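Local coordinates for putative ABC transporter amino acid-binding protein (Sinorhizobium meliloti, PDB 2Q89) that probably serves as the solute receptor of an ABC importer for ectoines, and here holds hydroxyectoine between its two lobes, at residues 20-25 with 170-175; 81-86 with 199-204; 59-64 with 128-133; 15-20 with 75-80. One frame throughout, in Å; residues are numbered along the deposited sequence.

Contact 1 (20-25 with 170-175); sequences ANEPPF and YSLPVL. With 6CS ((4S,5S)-5-hydroxy-2-methyl-1,4,5,6-tetrahydropyrimidine-4-carboxylic acid), chain F.
Glu22 and Leu172 approach from opposite sides, carboxylate oxygen OE1 against methyl CD2, and the carboxylate of Glu22 also reaches the ring of Pro173. Nitrogen NAG of the bound 6CS, which is hydroxyectoine, gives a fairly straight hydrogen bond to Glu22 OE2 (2.8 Å, 158° at the hydrogen) and a bent, weak one to OE1. A carboxylate suits this place because the amidine of an ectoine is probably positively charged. With CG opposite the backbone N (chi1 180°), the extended Glu22 chain carries its carboxylate to the ligand. OE1 is also hydrogen-bonded to Tyr61 OH and OE2 to Ser176 OG, which fixes the rotation of the group.

The two segments belong to different lobes of a family 3 solute-binding protein: 20-25 is the loop following strand 14-19, whereas 170-175 spans the step from strand 169-173 into helix 174-184. No hydrogen bond joins them directly, and what remains is van der Waals contact. Pro173, at the N-cap position, places CD 3.3 Å from Glu22 OE2, and Leu172 CD2 lies 3.6 Å from Glu22 OE1. Among apolar pairs, Pro173 CB approaches Phe25 CE1 obliquely at 3.7 Å. The Phe25 ring receives the ligand methyl CAA over the centre of one face, 3.4 Å above its plane, a flat apolar seat fitted to a methyl group. Pro24, preceded by a cis peptide bond that turns the loop sharply, crosses Leu175 at roughly a right angle, its CG 3.7 Å from Leu175 CB.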
loop_
_atom_site.group_PDB
_atom_site.type_symbol
_atom_site.label_atom_id
_atom_site.label_comp_id
_atom_site.label_asym_id
_atom_site.label_seq_id
_atom_site.Cartn_x
_atom_site.Cartn_y
_atom_site.Cartn_z
ATOM N N ALA A 20 -0.236 -5.359 -5.596
ATOM C CA ALA A 20 0.455 -6.443 -4.886
ATOM C C ALA A 20 -0.464 -7.568 -4.379
ATOM O O ALA A 20 0.028 -8.604 -3.902
ATOM C CB ALA A 20 1.267 -5.881 -3.732
ATOM N N ASN A 21 -1.779 -7.370 -4.486
ATOM C CA ASN A 21 -2.792 -8.281 -3.902
ATOM C C ASN A 21 -2.735 -8.359 -2.371
ATOM O O ASN A 21 -2.364 -9.389 -1.801
ATOM C CB ASN A 21 -2.753 -9.690 -4.530
ATOM C CG ASN A 21 -3.962 -10.551 -4.134
ATOM O OD1 ASN A 21 -4.989 -10.043 -3.683
ATOM N ND2 ASN A 21 -3.835 -11.861 -4.306
ATOM N N GLU A 22 -3.125 -7.266 -1.719
ATOM C CA GLU A 22 -3.150 -7.173 -0.257
ATOM C C GLU A 22 -4.441 -6.471 0.179
ATOM O O GLU A 22 -4.483 -5.241 0.260
ATOM C CB GLU A 22 -1.919 -6.400 0.237
ATOM C CG GLU A 22 -1.825 -6.220 1.747
ATOM C CD GLU A 22 -0.749 -5.230 2.150
ATOM O OE1 GLU A 22 0.412 -5.376 1.696
ATOM O OE2 GLU A 22 -1.058 -4.305 2.931
ATOM N N PRO A 23 -5.502 -7.241 0.437
ATOM C CA PRO A 23 -6.784 -6.655 0.834
ATOM C C PRO A 23 -6.667 -5.944 2.188
ATOM O O PRO A 23 -5.953 -6.432 3.062
ATOM C CB PRO A 23 -7.719 -7.871 0.935
ATOM C CG PRO A 23 -7.016 -8.984 0.219
ATOM C CD PRO A 23 -5.556 -8.717 0.383
ATOM N N PRO A 24 -7.372 -4.829 2.385
ATOM C CA PRO A 24 -8.321 -4.284 1.415
ATOM C C PRO A 24 -7.764 -3.185 0.497
ATOM O O PRO A 24 -8.543 -2.433 -0.088
ATOM C CB PRO A 24 -9.404 -3.697 2.323
ATOM C CG PRO A 24 -8.623 -3.208 3.555
ATOM C CD PRO A 24 -7.337 -4.023 3.620
ATOM N N PHE A 25 -6.439 -3.090 0.380
ATOM C CA PHE A 25 -5.807 -2.141 -0.532
ATOM C C PHE A 25 -6.002 -2.600 -1.977
ATOM O O PHE A 25 -6.484 -1.839 -2.819
ATOM C CB PHE A 25 -4.315 -1.980 -0.208
ATOM C CG PHE A 25 -4.045 -1.201 1.053
ATOM C CD1 PHE A 25 -4.030 -1.834 2.291
ATOM C CD2 PHE A 25 -3.823 0.168 1.004
ATOM C CE1 PHE A 25 -3.791 -1.112 3.459
ATOM C CE2 PHE A 25 -3.579 0.893 2.162
ATOM C CZ PHE A 25 -3.563 0.252 3.393
ATOM N N TYR A 170 4.566 -10.691 11.985
ATOM C CA TYR A 170 4.333 -10.299 10.603
ATOM C C TYR A 170 3.690 -8.921 10.632
ATOM O O TYR A 170 2.771 -8.695 11.404
ATOM C CB TYR A 170 3.432 -11.319 9.898
ATOM C CG TYR A 170 3.131 -10.986 8.447
ATOM C CD1 TYR A 170 4.159 -10.727 7.540
ATOM C CD2 TYR A 170 1.813 -10.942 7.979
ATOM C CE1 TYR A 170 3.887 -10.419 6.210
ATOM C CE2 TYR A 170 1.533 -10.642 6.650
ATOM C CZ TYR A 170 2.575 -10.379 5.772
ATOM O OH TYR A 170 2.309 -10.077 4.455
ATOM N N SER A 171 4.185 -8.003 9.807
ATOM C CA SER A 171 3.764 -6.604 9.874
ATOM C C SER A 171 3.240 -6.046 8.548
ATOM O O SER A 171 3.958 -6.020 7.547
ATOM C CB SER A 171 4.908 -5.725 10.409
ATOM O OG SER A 171 4.477 -4.392 10.657
ATOM N N LEU A 172 1.983 -5.604 8.564
ATOM C CA LEU A 172 1.358 -4.904 7.438
ATOM C C LEU A 172 0.580 -3.713 8.007
ATOM O O LEU A 172 0.595 -3.513 9.220
ATOM C CB LEU A 172 0.417 -5.842 6.662
ATOM C CG LEU A 172 0.957 -7.031 5.856
ATOM C CD1 LEU A 172 -0.189 -7.831 5.231
ATOM C CD2 LEU A 172 1.926 -6.577 4.786
ATOM N N PRO A 173 -0.081 -2.911 7.164
ATOM C CA PRO A 173 -1.023 -1.911 7.670
ATOM C C PRO A 173 -2.179 -2.561 8.432
ATOM O O PRO A 173 -2.553 -3.699 8.142
ATOM C CB PRO A 173 -1.554 -1.238 6.394
ATOM C CG PRO A 173 -0.528 -1.511 5.352
ATOM C CD PRO A 173 0.029 -2.860 5.692
ATOM N N VAL A 174 -2.736 -1.824 9.389
ATOM C CA VAL A 174 -3.803 -2.303 10.268
ATOM C C VAL A 174 -4.954 -2.994 9.528
ATOM O O VAL A 174 -5.382 -4.083 9.918
ATOM C CB VAL A 174 -4.350 -1.149 11.155
ATOM C CG1 VAL A 174 -5.474 -1.632 12.055
ATOM C CG2 VAL A 174 -3.226 -0.534 11.991
ATOM N N LEU A 175 -5.443 -2.365 8.461
ATOM C CA LEU A 175 -6.573 -2.909 7.705
ATOM C C LEU A 175 -6.234 -4.228 7.012
ATOM O O LEU A 175 -7.061 -5.145 6.983
ATOM C CB LEU A 175 -7.117 -1.875 6.713
ATOM C CG LEU A 175 -7.817 -0.670 7.359
ATOM C CD1 LEU A 175 -7.979 0.460 6.354
ATOM C CD2 LEU A 175 -9.170 -1.054 7.964
HETATM O O 6CS F . 5.381 -0.046 1.318
HETATM C C 6CS F . 4.176 0.270 1.331
HETATM O OXT 6CS F . 3.695 1.274 0.759
HETATM C CA 6CS F . 3.202 -0.637 2.135
HETATM N N 6CS F . 1.808 -0.424 1.687
HETATM C CAI 6CS F . 0.844 -1.445 1.787
HETATM C CAA 6CS F . -0.577 -1.187 1.320
HETATM N NAG 6CS F . 1.166 -2.712 2.294
HETATM C CG2 6CS F . 2.531 -3.011 2.763
HETATM C CB 6CS F . 3.579 -2.137 2.064
HETATM O OG1 6CS F . 4.796 -2.360 2.764
#

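Contact 2 (81-86 with 199-204); sequences FMKPER and PVYCDG. With 6CS ((4S,5S)-5-hydroxy-2-methyl-1,4,5,6-tetrahydropyrimidine-4-carboxylic acid), chain F.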
loop_
_atom_site.group_PDB
_atom_site.type_symbol
_atom_site.label_atom_id
_atom_site.label_comp_id
_atom_site.label_asym_id
_atom_site.label_seq_id
_atom_site.Cartn_x
_atom_site.Cartn_y
_atom_site.Cartn_z
ATOM N N PHE A 81 2.635 3.836 0.022
ATOM C CA PHE A 81 2.636 5.009 0.884
ATOM C C PHE A 81 3.661 6.064 0.482
ATOM O O PHE A 81 4.773 5.733 0.066
ATOM C CB PHE A 81 2.840 4.600 2.341
ATOM C CG PHE A 81 1.728 3.751 2.898
ATOM C CD1 PHE A 81 0.390 4.074 2.650
ATOM C CD2 PHE A 81 2.014 2.643 3.696
ATOM C CE1 PHE A 81 -0.641 3.299 3.175
ATOM C CE2 PHE A 81 0.982 1.854 4.225
ATOM C CZ PHE A 81 -0.339 2.185 3.969
ATOM N N MET A 82 3.266 7.331 0.615
ATOM C CA MET A 82 4.127 8.461 0.277
ATOM C C MET A 82 5.238 8.621 1.299
ATOM O O MET A 82 4.986 8.720 2.506
ATOM C CB MET A 82 3.326 9.763 0.184
ATOM C CG MET A 82 2.295 9.798 -0.929
ATOM S SD MET A 82 1.638 11.453 -1.172
ATOM C CE MET A 82 -0.013 11.088 -1.759
ATOM N N LYS A 83 6.466 8.641 0.792
ATOM C CA LYS A 83 7.661 8.849 1.595
ATOM C C LYS A 83 8.560 9.790 0.807
ATOM O O LYS A 83 8.590 9.711 -0.422
ATOM C CB LYS A 83 8.397 7.525 1.809
ATOM C CG LYS A 83 7.753 6.570 2.793
ATOM C CD LYS A 83 8.182 5.124 2.512
ATOM C CE LYS A 83 9.635 4.871 2.883
ATOM N NZ LYS A 83 10.079 3.486 2.518
ATOM N N PRO A 84 9.307 10.658 1.494
ATOM C CA PRO A 84 10.200 11.606 0.825
ATOM C C PRO A 84 10.956 10.971 -0.344
ATOM O O PRO A 84 10.895 11.474 -1.462
ATOM C CB PRO A 84 11.180 11.995 1.935
ATOM C CG PRO A 84 10.399 11.866 3.190
ATOM C CD PRO A 84 9.367 10.795 2.963
ATOM N N GLU A 85 11.633 9.858 -0.075
ATOM C CA GLU A 85 12.478 9.172 -1.058
ATOM C C GLU A 85 11.700 8.563 -2.226
ATOM O O GLU A 85 12.216 8.489 -3.341
ATOM C CB GLU A 85 13.350 8.104 -0.381
ATOM C CG GLU A 85 12.660 7.324 0.731
ATOM C CD GLU A 85 12.808 7.972 2.103
ATOM O OE1 GLU A 85 11.775 8.211 2.761
ATOM O OE2 GLU A 85 13.957 8.239 2.529
ATOM N N ARG A 86 10.474 8.117 -1.957
ATOM C CA ARG A 86 9.560 7.666 -3.007
ATOM C C ARG A 86 9.038 8.853 -3.815
ATOM O O ARG A 86 8.942 8.781 -5.039
ATOM C CB ARG A 86 8.377 6.896 -2.411
ATOM C CG ARG A 86 8.715 5.521 -1.865
ATOM C CD ARG A 86 7.500 4.759 -1.369
ATOM N NE ARG A 86 7.838 3.415 -0.913
ATOM C CZ ARG A 86 7.019 2.618 -0.231
ATOM N NH1 ARG A 86 5.795 3.025 0.093
ATOM N NH2 ARG A 86 7.427 1.407 0.131
ATOM N N PRO A 199 4.938 5.586 12.206
ATOM C CA PRO A 199 4.181 6.656 11.542
ATOM C C PRO A 199 2.864 6.164 10.950
ATOM O O PRO A 199 2.688 4.965 10.735
ATOM C CB PRO A 199 5.117 7.108 10.410
ATOM C CG PRO A 199 6.460 6.556 10.758
ATOM C CD PRO A 199 6.201 5.288 11.510
ATOM N N VAL A 200 1.942 7.092 10.718
ATOM C CA VAL A 200 0.739 6.813 9.947
ATOM C C VAL A 200 0.985 7.313 8.523
ATOM O O VAL A 200 1.501 8.415 8.327
ATOM C CB VAL A 200 -0.516 7.475 10.564
ATOM C CG1 VAL A 200 -1.761 7.194 9.712
ATOM C CG2 VAL A 200 -0.743 6.973 11.990
ATOM N N TYR A 201 0.620 6.492 7.542
ATOM C CA TYR A 201 0.908 6.763 6.142
ATOM C C TYR A 201 -0.353 6.954 5.301
ATOM O O TYR A 201 -1.413 6.399 5.618
ATOM C CB TYR A 201 1.677 5.588 5.542
ATOM C CG TYR A 201 3.097 5.381 6.037
ATOM C CD1 TYR A 201 4.133 6.211 5.611
ATOM C CD2 TYR A 201 3.408 4.325 6.891
ATOM C CE1 TYR A 201 5.437 6.011 6.046
ATOM C CE2 TYR A 201 4.709 4.116 7.333
ATOM C CZ TYR A 201 5.716 4.963 6.907
ATOM O OH TYR A 201 7.002 4.762 7.344
ATOM N N CYS A 202 -0.221 7.735 4.226
ATOM C CA CYS A 202 -1.186 7.720 3.124
ATOM C C CYS A 202 -0.471 7.475 1.809
ATOM O O CYS A 202 0.670 7.907 1.614
ATOM C CB CYS A 202 -1.972 9.030 3.022
ATOM S SG CYS A 202 -2.798 9.549 4.537
ATOM N N ASP A 203 -1.153 6.785 0.906
ATOM C CA ASP A 203 -0.644 6.568 -0.437
ATOM C C ASP A 203 -1.255 7.562 -1.425
ATOM O O ASP A 203 -2.065 8.412 -1.057
ATOM C CB ASP A 203 -0.942 5.133 -0.887
ATOM C CG ASP A 203 -2.317 4.986 -1.549
ATOM O OD1 ASP A 203 -3.223 5.803 -1.286
ATOM O OD2 ASP A 203 -2.576 4.077 -2.364
ATOM N N GLY A 204 -0.844 7.438 -2.681
ATOM C CA GLY A 204 -1.540 8.036 -3.807
ATOM C C GLY A 204 -1.323 7.131 -5.003
ATOM O O GLY A 204 -0.614 6.127 -4.909
HETATM O O 6CS F . 5.381 -0.046 1.318
HETATM C C 6CS F . 4.176 0.270 1.331
HETATM O OXT 6CS F . 3.695 1.274 0.759
HETATM C CA 6CS F . 3.202 -0.637 2.135
HETATM N N 6CS F . 1.808 -0.424 1.687
HETATM C CAI 6CS F . 0.844 -1.445 1.787
HETATM C CAA 6CS F . -0.577 -1.187 1.320
HETATM N NAG 6CS F . 1.166 -2.712 2.294
HETATM C CG2 6CS F . 2.531 -3.011 2.763
HETATM C CB 6CS F . 3.579 -2.137 2.064
HETATM O OG1 6CS F . 4.796 -2.360 2.764
HETATM O O HOH W 1 2.365 8.994 4.095
#
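The carboxylate end of the hydroxyectoine pocket is built on this contact, where Phe81 lies against Tyr201. Arg86 grips the ligand acid through two bonds, NH1 to 6CS OXT (2.8 Å) and NH2 to 6CS O (2.8 Å), and the backbone Phe81 N adds a third, to OXT (2.9 Å). Arg86 NH1 also donates to a lone pair of Phe81 O at 2.9 Å, in the carbonyl plane, so the guanidinium is held in its rotation by protein as well as by ligand. An arginine fits because its paired N-H groups match the two carboxylate oxygens.

Next to the carboxylate site, Tyr201 CB sits over one face of the Phe81 ring as a CH-pi contact, with Phe81 CG 3.2 Å away. The two rings are nearly parallel (9°) but slid so far apart that they barely overlap. Asp203 N comes to the edge of the Phe81 ring, while Phe81 CE2 comes near nitrogen N of 6CS. Cut back to alanine, Phe81 would lose its ring, which is likely to open a gap between Tyr201 CB and the ligand ring.

The backbones are joined by an almost linear bond, Met82 N to Cys202 O (2.8 Å, 178°), and one water links Met82 O with Cys202 N. The extended Met82 chain brings CE to 3.4 Å from Asp203 O. Around the contact, Met82 packs on Leu253 of helix 250-254, Tyr201 on Leu138 of helix 134-142, and strand 201-202 runs antiparallel to strand 98-106, to which the disulfide Cys202-Cys98 ties it.

Contact 3 (59-64 with 128-133); sequences SEYGAM and GAPGGG. With 6CS ((4S,5S)-5-hydroxy-2-methyl-1,4,5,6-tetrahydropyrimidine-4-carboxylic acid), chain F.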
loop_
_atom_site.group_PDB
_atom_site.type_symbol
_atom_site.label_atom_id
_atom_site.label_comp_id
_atom_site.label_asym_id
_atom_site.label_seq_id
_atom_site.Cartn_x
_atom_site.Cartn_y
_atom_site.Cartn_z
ATOM N N SER A 59 2.996 -7.590 -8.412
ATOM C CA SER A 59 4.402 -7.700 -8.072
ATOM C C SER A 59 4.549 -7.352 -6.598
ATOM O O SER A 59 3.591 -6.913 -5.954
ATOM C CB SER A 59 5.240 -6.744 -8.922
ATOM O OG SER A 59 4.965 -5.399 -8.574
ATOM N N GLU A 60 5.749 -7.549 -6.066
ATOM C CA GLU A 60 6.041 -7.137 -4.708
ATOM C C GLU A 60 6.339 -5.648 -4.688
ATOM O O GLU A 60 6.667 -5.063 -5.727
ATOM C CB GLU A 60 7.166 -7.983 -4.122
ATOM C CG GLU A 60 6.681 -9.385 -3.792
ATOM C CD GLU A 60 7.800 -10.386 -3.656
ATOM O OE1 GLU A 60 8.045 -11.127 -4.631
ATOM O OE2 GLU A 60 8.430 -10.431 -2.579
ATOM N N TYR A 61 6.190 -5.037 -3.513
ATOM C CA TYR A 61 6.228 -3.584 -3.369
ATOM C C TYR A 61 7.529 -2.940 -3.844
ATOM O O TYR A 61 7.510 -1.820 -4.349
ATOM C CB TYR A 61 5.911 -3.171 -1.925
ATOM C CG TYR A 61 4.460 -3.380 -1.555
ATOM C CD1 TYR A 61 3.491 -2.434 -1.897
ATOM C CD2 TYR A 61 4.051 -4.528 -0.879
ATOM C CE1 TYR A 61 2.150 -2.624 -1.570
ATOM C CE2 TYR A 61 2.716 -4.727 -0.549
ATOM C CZ TYR A 61 1.771 -3.771 -0.897
ATOM O OH TYR A 61 0.450 -3.958 -0.572
ATOM N N GLY A 62 8.644 -3.652 -3.694
ATOM C CA GLY A 62 9.959 -3.124 -4.065
ATOM C C GLY A 62 10.243 -3.064 -5.560
ATOM O O GLY A 62 11.176 -2.379 -5.986
ATOM N N ALA A 63 9.441 -3.775 -6.353
ATOM C CA ALA A 63 9.590 -3.783 -7.814
ATOM C C ALA A 63 8.738 -2.723 -8.517
ATOM O O ALA A 63 8.860 -2.520 -9.727
ATOM C CB ALA A 63 9.271 -5.169 -8.370
ATOM N N MET A 64 7.883 -2.042 -7.758
ATOM C CA MET A 64 6.862 -1.169 -8.337
ATOM C C MET A 64 7.412 0.120 -8.945
ATOM O O MET A 64 7.138 0.425 -10.108
ATOM C CB MET A 64 5.760 -0.865 -7.318
ATOM C CG MET A 64 4.853 -2.050 -7.043
ATOM S SD MET A 64 3.665 -1.704 -5.744
ATOM C CE MET A 64 2.901 -3.314 -5.576
ATOM N N GLY A 128 8.623 -10.560 9.838
ATOM C CA GLY A 128 8.197 -10.715 8.455
ATOM C C GLY A 128 7.577 -9.434 7.925
ATOM O O GLY A 128 6.811 -8.759 8.620
ATOM N N ALA A 129 7.913 -9.103 6.683
ATOM C CA ALA A 129 7.509 -7.844 6.058
ATOM C C ALA A 129 7.603 -7.980 4.534
ATOM O O ALA A 129 8.406 -8.777 4.045
ATOM C CB ALA A 129 8.405 -6.710 6.548
ATOM N N PRO A 130 6.783 -7.236 3.784
ATOM C CA PRO A 130 6.911 -7.195 2.316
ATOM C C PRO A 130 8.247 -6.579 1.898
ATOM O O PRO A 130 8.739 -5.677 2.573
ATOM C CB PRO A 130 5.767 -6.280 1.880
ATOM C CG PRO A 130 4.854 -6.193 3.038
ATOM C CD PRO A 130 5.670 -6.398 4.265
ATOM N N GLY A 131 8.827 -7.071 0.806
ATOM C CA GLY A 131 10.101 -6.551 0.302
ATOM C C GLY A 131 9.943 -5.168 -0.306
ATOM O O GLY A 131 9.071 -4.950 -1.153
ATOM N N GLY A 132 10.780 -4.235 0.144
ATOM C CA GLY A 132 10.770 -2.851 -0.341
ATOM C C GLY A 132 9.689 -1.972 0.273
ATOM O O GLY A 132 9.557 -0.800 -0.085
ATOM N N GLY A 133 8.915 -2.536 1.198
ATOM C CA GLY A 133 7.789 -1.824 1.804
ATOM C C GLY A 133 8.140 -0.997 3.032
ATOM O O GLY A 133 9.300 -0.958 3.458
HETATM O O 6CS F . 5.381 -0.046 1.318
HETATM C C 6CS F . 4.176 0.270 1.331
HETATM O OXT 6CS F . 3.695 1.274 0.759
HETATM C CA 6CS F . 3.202 -0.637 2.135
HETATM N N 6CS F . 1.808 -0.424 1.687
HETATM C CAI 6CS F . 0.844 -1.445 1.787
HETATM C CAA 6CS F . -0.577 -1.187 1.320
HETATM N NAG 6CS F . 1.166 -2.712 2.294
HETATM C CG2 6CS F . 2.531 -3.011 2.763
HETATM C CB 6CS F . 3.579 -2.137 2.064
HETATM O OG1 6CS F . 4.796 -2.360 2.764
#
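Tyr61 and Pro130 run alongside each other in the same direction, with Tyr61 CD2 3.7 Å from Pro130 CB, and both touch the bound 6CS. This is the tightly packed part. Carbon CB of 6CS stands 3.6 Å above the centre of the Tyr61 ring, so the flat aromatic covers the ligand ring, while Tyr61 OH is hydrogen-bonded to Glu22 OE1 and lies 3.2 Å from 6CS NAG. Pro130 CG closes on the hydroxyl OG1 of 6CS at 3.8 Å. Replacing Tyr61 by a serine is likely to uncover that ligand face and leave Glu22 OE1 without its hydroxyl mate.

Toward solvent the contact thins to bare backbone. Gly62 N gives Gly131 O a weak, strongly bent bond (2.9 Å, 120°), and Gly62 CA comes to 3.8 Å from Gly132 CA; a CB on Gly132 would clash with Gly62 CA, and one on Gly62 would be tight. Gly132 also takes the positive phi (80°) of the third position in the type II turn from Pro130 to Gly133.

Gly133, the N-cap of helix 134-142, has its CA 3.0 Å from 6CS O, and a CB there would clash with 6CS OG1, so glycine suits the place. Loops of the two lobes meeting across a trapped solute are the hallmark of a closed periplasmic binding protein.

Contact 4 (15-20 with 75-80); sequences ARIAIA and AITAGL. With 6CS ((4S,5S)-5-hydroxy-2-methyl-1,4,5,6-tetrahydropyrimidine-4-carboxylic acid), chain F.
Ile17 and Ala75, then Ala18 and Ile76, pair as neighbours in a parallel sheet of order 53-58, 14-19, 75-76. The chain from 53-58 through helix 64-69 to 75-76 is a beta-alpha-beta crossover that passes the central strand 14-19.

Three backbone bonds run across the pair. Ala75 N donates to Arg16 O (3.2 Å). Ala18 N donates to Ala75 O (3.0 Å), an oxygen that also meets the CA-H of Ile17. Thr77 N then reaches Ala18 O at 3.2 Å. Ile17 turns its own backbone to the other side, bonding with Val55 and Ser57, so strand 14-19 is hydrogen-bonded on both edges; Arg16 N is taken by Asp74 OD2.

The side chains fill the two faces. Ile17 and Ala75 share one, where Ile17 packs on Phe46 of helix 37-48; on the other, Ile76 packs on Met64 and Leu68 of helix 64-69, with the small Ala18 beside it. Ala78 CB comes to 3.4 Å from Ala18 O. Thr77 OG1 is the exception to good pairing: its torsion (chi1 57°) sets it against Ile17 CB (3.4 Å) and Ile17 CD1 (3.5 Å), buried without a polar partner. Beyond the strand, Gly79 adopts a positive phi (83°) that glycine accepts easily, and Gly79 O comes within 2.9 Å of nitrogen N of 6CS.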
loop_
_atom_site.group_PDB
_atom_site.type_symbol
_atom_site.label_atom_id
_atom_site.label_comp_id
_atom_site.label_asym_id
_atom_site.label_seq_id
_atom_site.Cartn_x
_atom_site.Cartn_y
_atom_site.Cartn_z
ATOM N N ALA A 15 -5.287 1.476 -19.058
ATOM C CA ALA A 15 -4.075 1.879 -18.364
ATOM C C ALA A 15 -3.510 0.693 -17.608
ATOM O O ALA A 15 -4.259 -0.100 -17.040
ATOM C CB ALA A 15 -4.359 3.037 -17.410
ATOM N N ARG A 16 -2.188 0.575 -17.602
ATOM C CA ARG A 16 -1.508 -0.484 -16.862
ATOM C C ARG A 16 -1.256 -0.030 -15.429
ATOM O O ARG A 16 -0.613 0.997 -15.197
ATOM C CB ARG A 16 -0.189 -0.868 -17.537
ATOM C CG ARG A 16 -0.321 -1.335 -18.979
ATOM C CD ARG A 16 1.016 -1.664 -19.634
ATOM N NE ARG A 16 0.862 -2.166 -20.997
ATOM C CZ ARG A 16 0.657 -3.442 -21.311
ATOM N NH1 ARG A 16 0.575 -4.366 -20.357
ATOM N NH2 ARG A 16 0.533 -3.800 -22.585
ATOM N N ILE A 17 -1.788 -0.786 -14.474
ATOM C CA ILE A 17 -1.619 -0.460 -13.061
ATOM C C ILE A 17 -0.877 -1.568 -12.311
ATOM O O ILE A 17 -1.023 -2.750 -12.629
ATOM C CB ILE A 17 -2.979 -0.096 -12.385
ATOM C CG1 ILE A 17 -3.956 -1.287 -12.382
ATOM C CG2 ILE A 17 -3.600 1.145 -13.063
ATOM C CD1 ILE A 17 -5.212 -1.086 -11.509
ATOM N N ALA A 18 -0.066 -1.169 -11.336
ATOM C CA ALA A 18 0.695 -2.111 -10.525
ATOM C C ALA A 18 0.056 -2.273 -9.154
ATOM O O ALA A 18 -0.255 -1.285 -8.484
ATOM C CB ALA A 18 2.139 -1.665 -10.399
ATOM N N ILE A 19 -0.147 -3.533 -8.767
ATOM C CA ILE A 19 -0.773 -3.917 -7.502
ATOM C C ILE A 19 0.028 -5.064 -6.868
ATOM O O ILE A 19 0.874 -5.668 -7.528
ATOM C CB ILE A 19 -2.252 -4.343 -7.729
ATOM C CG1 ILE A 19 -2.336 -5.614 -8.587
ATOM C CG2 ILE A 19 -3.063 -3.203 -8.369
ATOM C CD1 ILE A 19 -3.617 -6.401 -8.413
ATOM N N ALA A 20 -0.236 -5.359 -5.596
ATOM C CA ALA A 20 0.455 -6.443 -4.886
ATOM C C ALA A 20 -0.464 -7.568 -4.379
ATOM O O ALA A 20 0.028 -8.604 -3.902
ATOM C CB ALA A 20 1.267 -5.881 -3.732
ATOM N N ALA A 75 0.844 3.542 -13.959
ATOM C CA ALA A 75 0.669 4.055 -12.601
ATOM C C ALA A 75 0.784 2.934 -11.569
ATOM O O ALA A 75 0.522 1.773 -11.879
ATOM C CB ALA A 75 -0.686 4.760 -12.459
ATOM N N ILE A 76 1.181 3.298 -10.351
ATOM C CA ILE A 76 1.133 2.392 -9.204
ATOM C C ILE A 76 -0.093 2.745 -8.369
ATOM O O ILE A 76 -0.221 3.878 -7.893
ATOM C CB ILE A 76 2.411 2.500 -8.336
ATOM C CG1 ILE A 76 3.670 2.230 -9.164
ATOM C CG2 ILE A 76 2.329 1.547 -7.125
ATOM C CD1 ILE A 76 4.947 2.715 -8.500
ATOM N N THR A 77 -1.000 1.779 -8.217
ATOM C CA THR A 77 -2.223 1.967 -7.440
ATOM C C THR A 77 -2.373 0.768 -6.519
ATOM O O THR A 77 -3.090 -0.177 -6.832
ATOM C CB THR A 77 -3.459 2.108 -8.367
ATOM O OG1 THR A 77 -3.568 0.952 -9.208
ATOM C CG2 THR A 77 -3.271 3.247 -9.363
ATOM N N ALA A 78 -1.692 0.811 -5.376
ATOM C CA ALA A 78 -1.473 -0.402 -4.596
ATOM C C ALA A 78 -1.367 -0.174 -3.090
ATOM O O ALA A 78 -1.085 -1.104 -2.338
ATOM C CB ALA A 78 -0.221 -1.115 -5.116
ATOM N N GLY A 79 -1.599 1.060 -2.653
ATOM C CA GLY A 79 -1.344 1.442 -1.269
ATOM C C GLY A 79 0.113 1.800 -1.035
ATOM O O GLY A 79 0.602 1.716 0.094
ATOM N N LEU A 80 0.812 2.202 -2.099
ATOM C CA LEU A 80 2.228 2.567 -1.996
ATOM C C LEU A 80 2.381 3.913 -1.283
ATOM O O LEU A 80 2.266 4.987 -1.899
ATOM C CB LEU A 80 2.909 2.581 -3.375
ATOM C CG LEU A 80 4.442 2.667 -3.368
ATOM C CD1 LEU A 80 5.078 1.320 -3.015
ATOM C CD2 LEU A 80 4.965 3.156 -4.707
HETATM O O 6CS F . 5.381 -0.046 1.318
HETATM C C 6CS F . 4.176 0.270 1.331
HETATM O OXT 6CS F . 3.695 1.274 0.759
HETATM C CA 6CS F . 3.202 -0.637 2.135
HETATM N N 6CS F . 1.808 -0.424 1.687
HETATM C CAI 6CS F . 0.844 -1.445 1.787
HETATM C CAA 6CS F . -0.577 -1.187 1.320
HETATM N NAG 6CS F . 1.166 -2.712 2.294
HETATM C CG2 6CS F . 2.531 -3.011 2.763
HETATM C CB 6CS F . 3.579 -2.137 2.064
HETATM O OG1 6CS F . 4.796 -2.360 2.764
#

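How the contacts relate
All four contacts touch the hydroxyectoine, and their centres lie 12 to 15 Å apart around it. Contact 4 pairs the central strand of one lobe's parallel sheet with an outer one; Ala20, at its end, is shared with contact 1. Contacts 1 and 3 meet at the pocket through Glu22 OE1 and Tyr61 OH (2.7 Å), and their strands 169-173 and 127-129 are sheet neighbours. Contacts 2 and 3 join where Arg86 NH2 approaches Gly132 O (3.1 Å). Contacts 1 and 2 touch through their phenylalanines, Phe25 CZ 3.8 Å from Phe81 CZ. Asp203 OD2 of contact 2 packs 3.1 Å from Gly79 CA of contact 4.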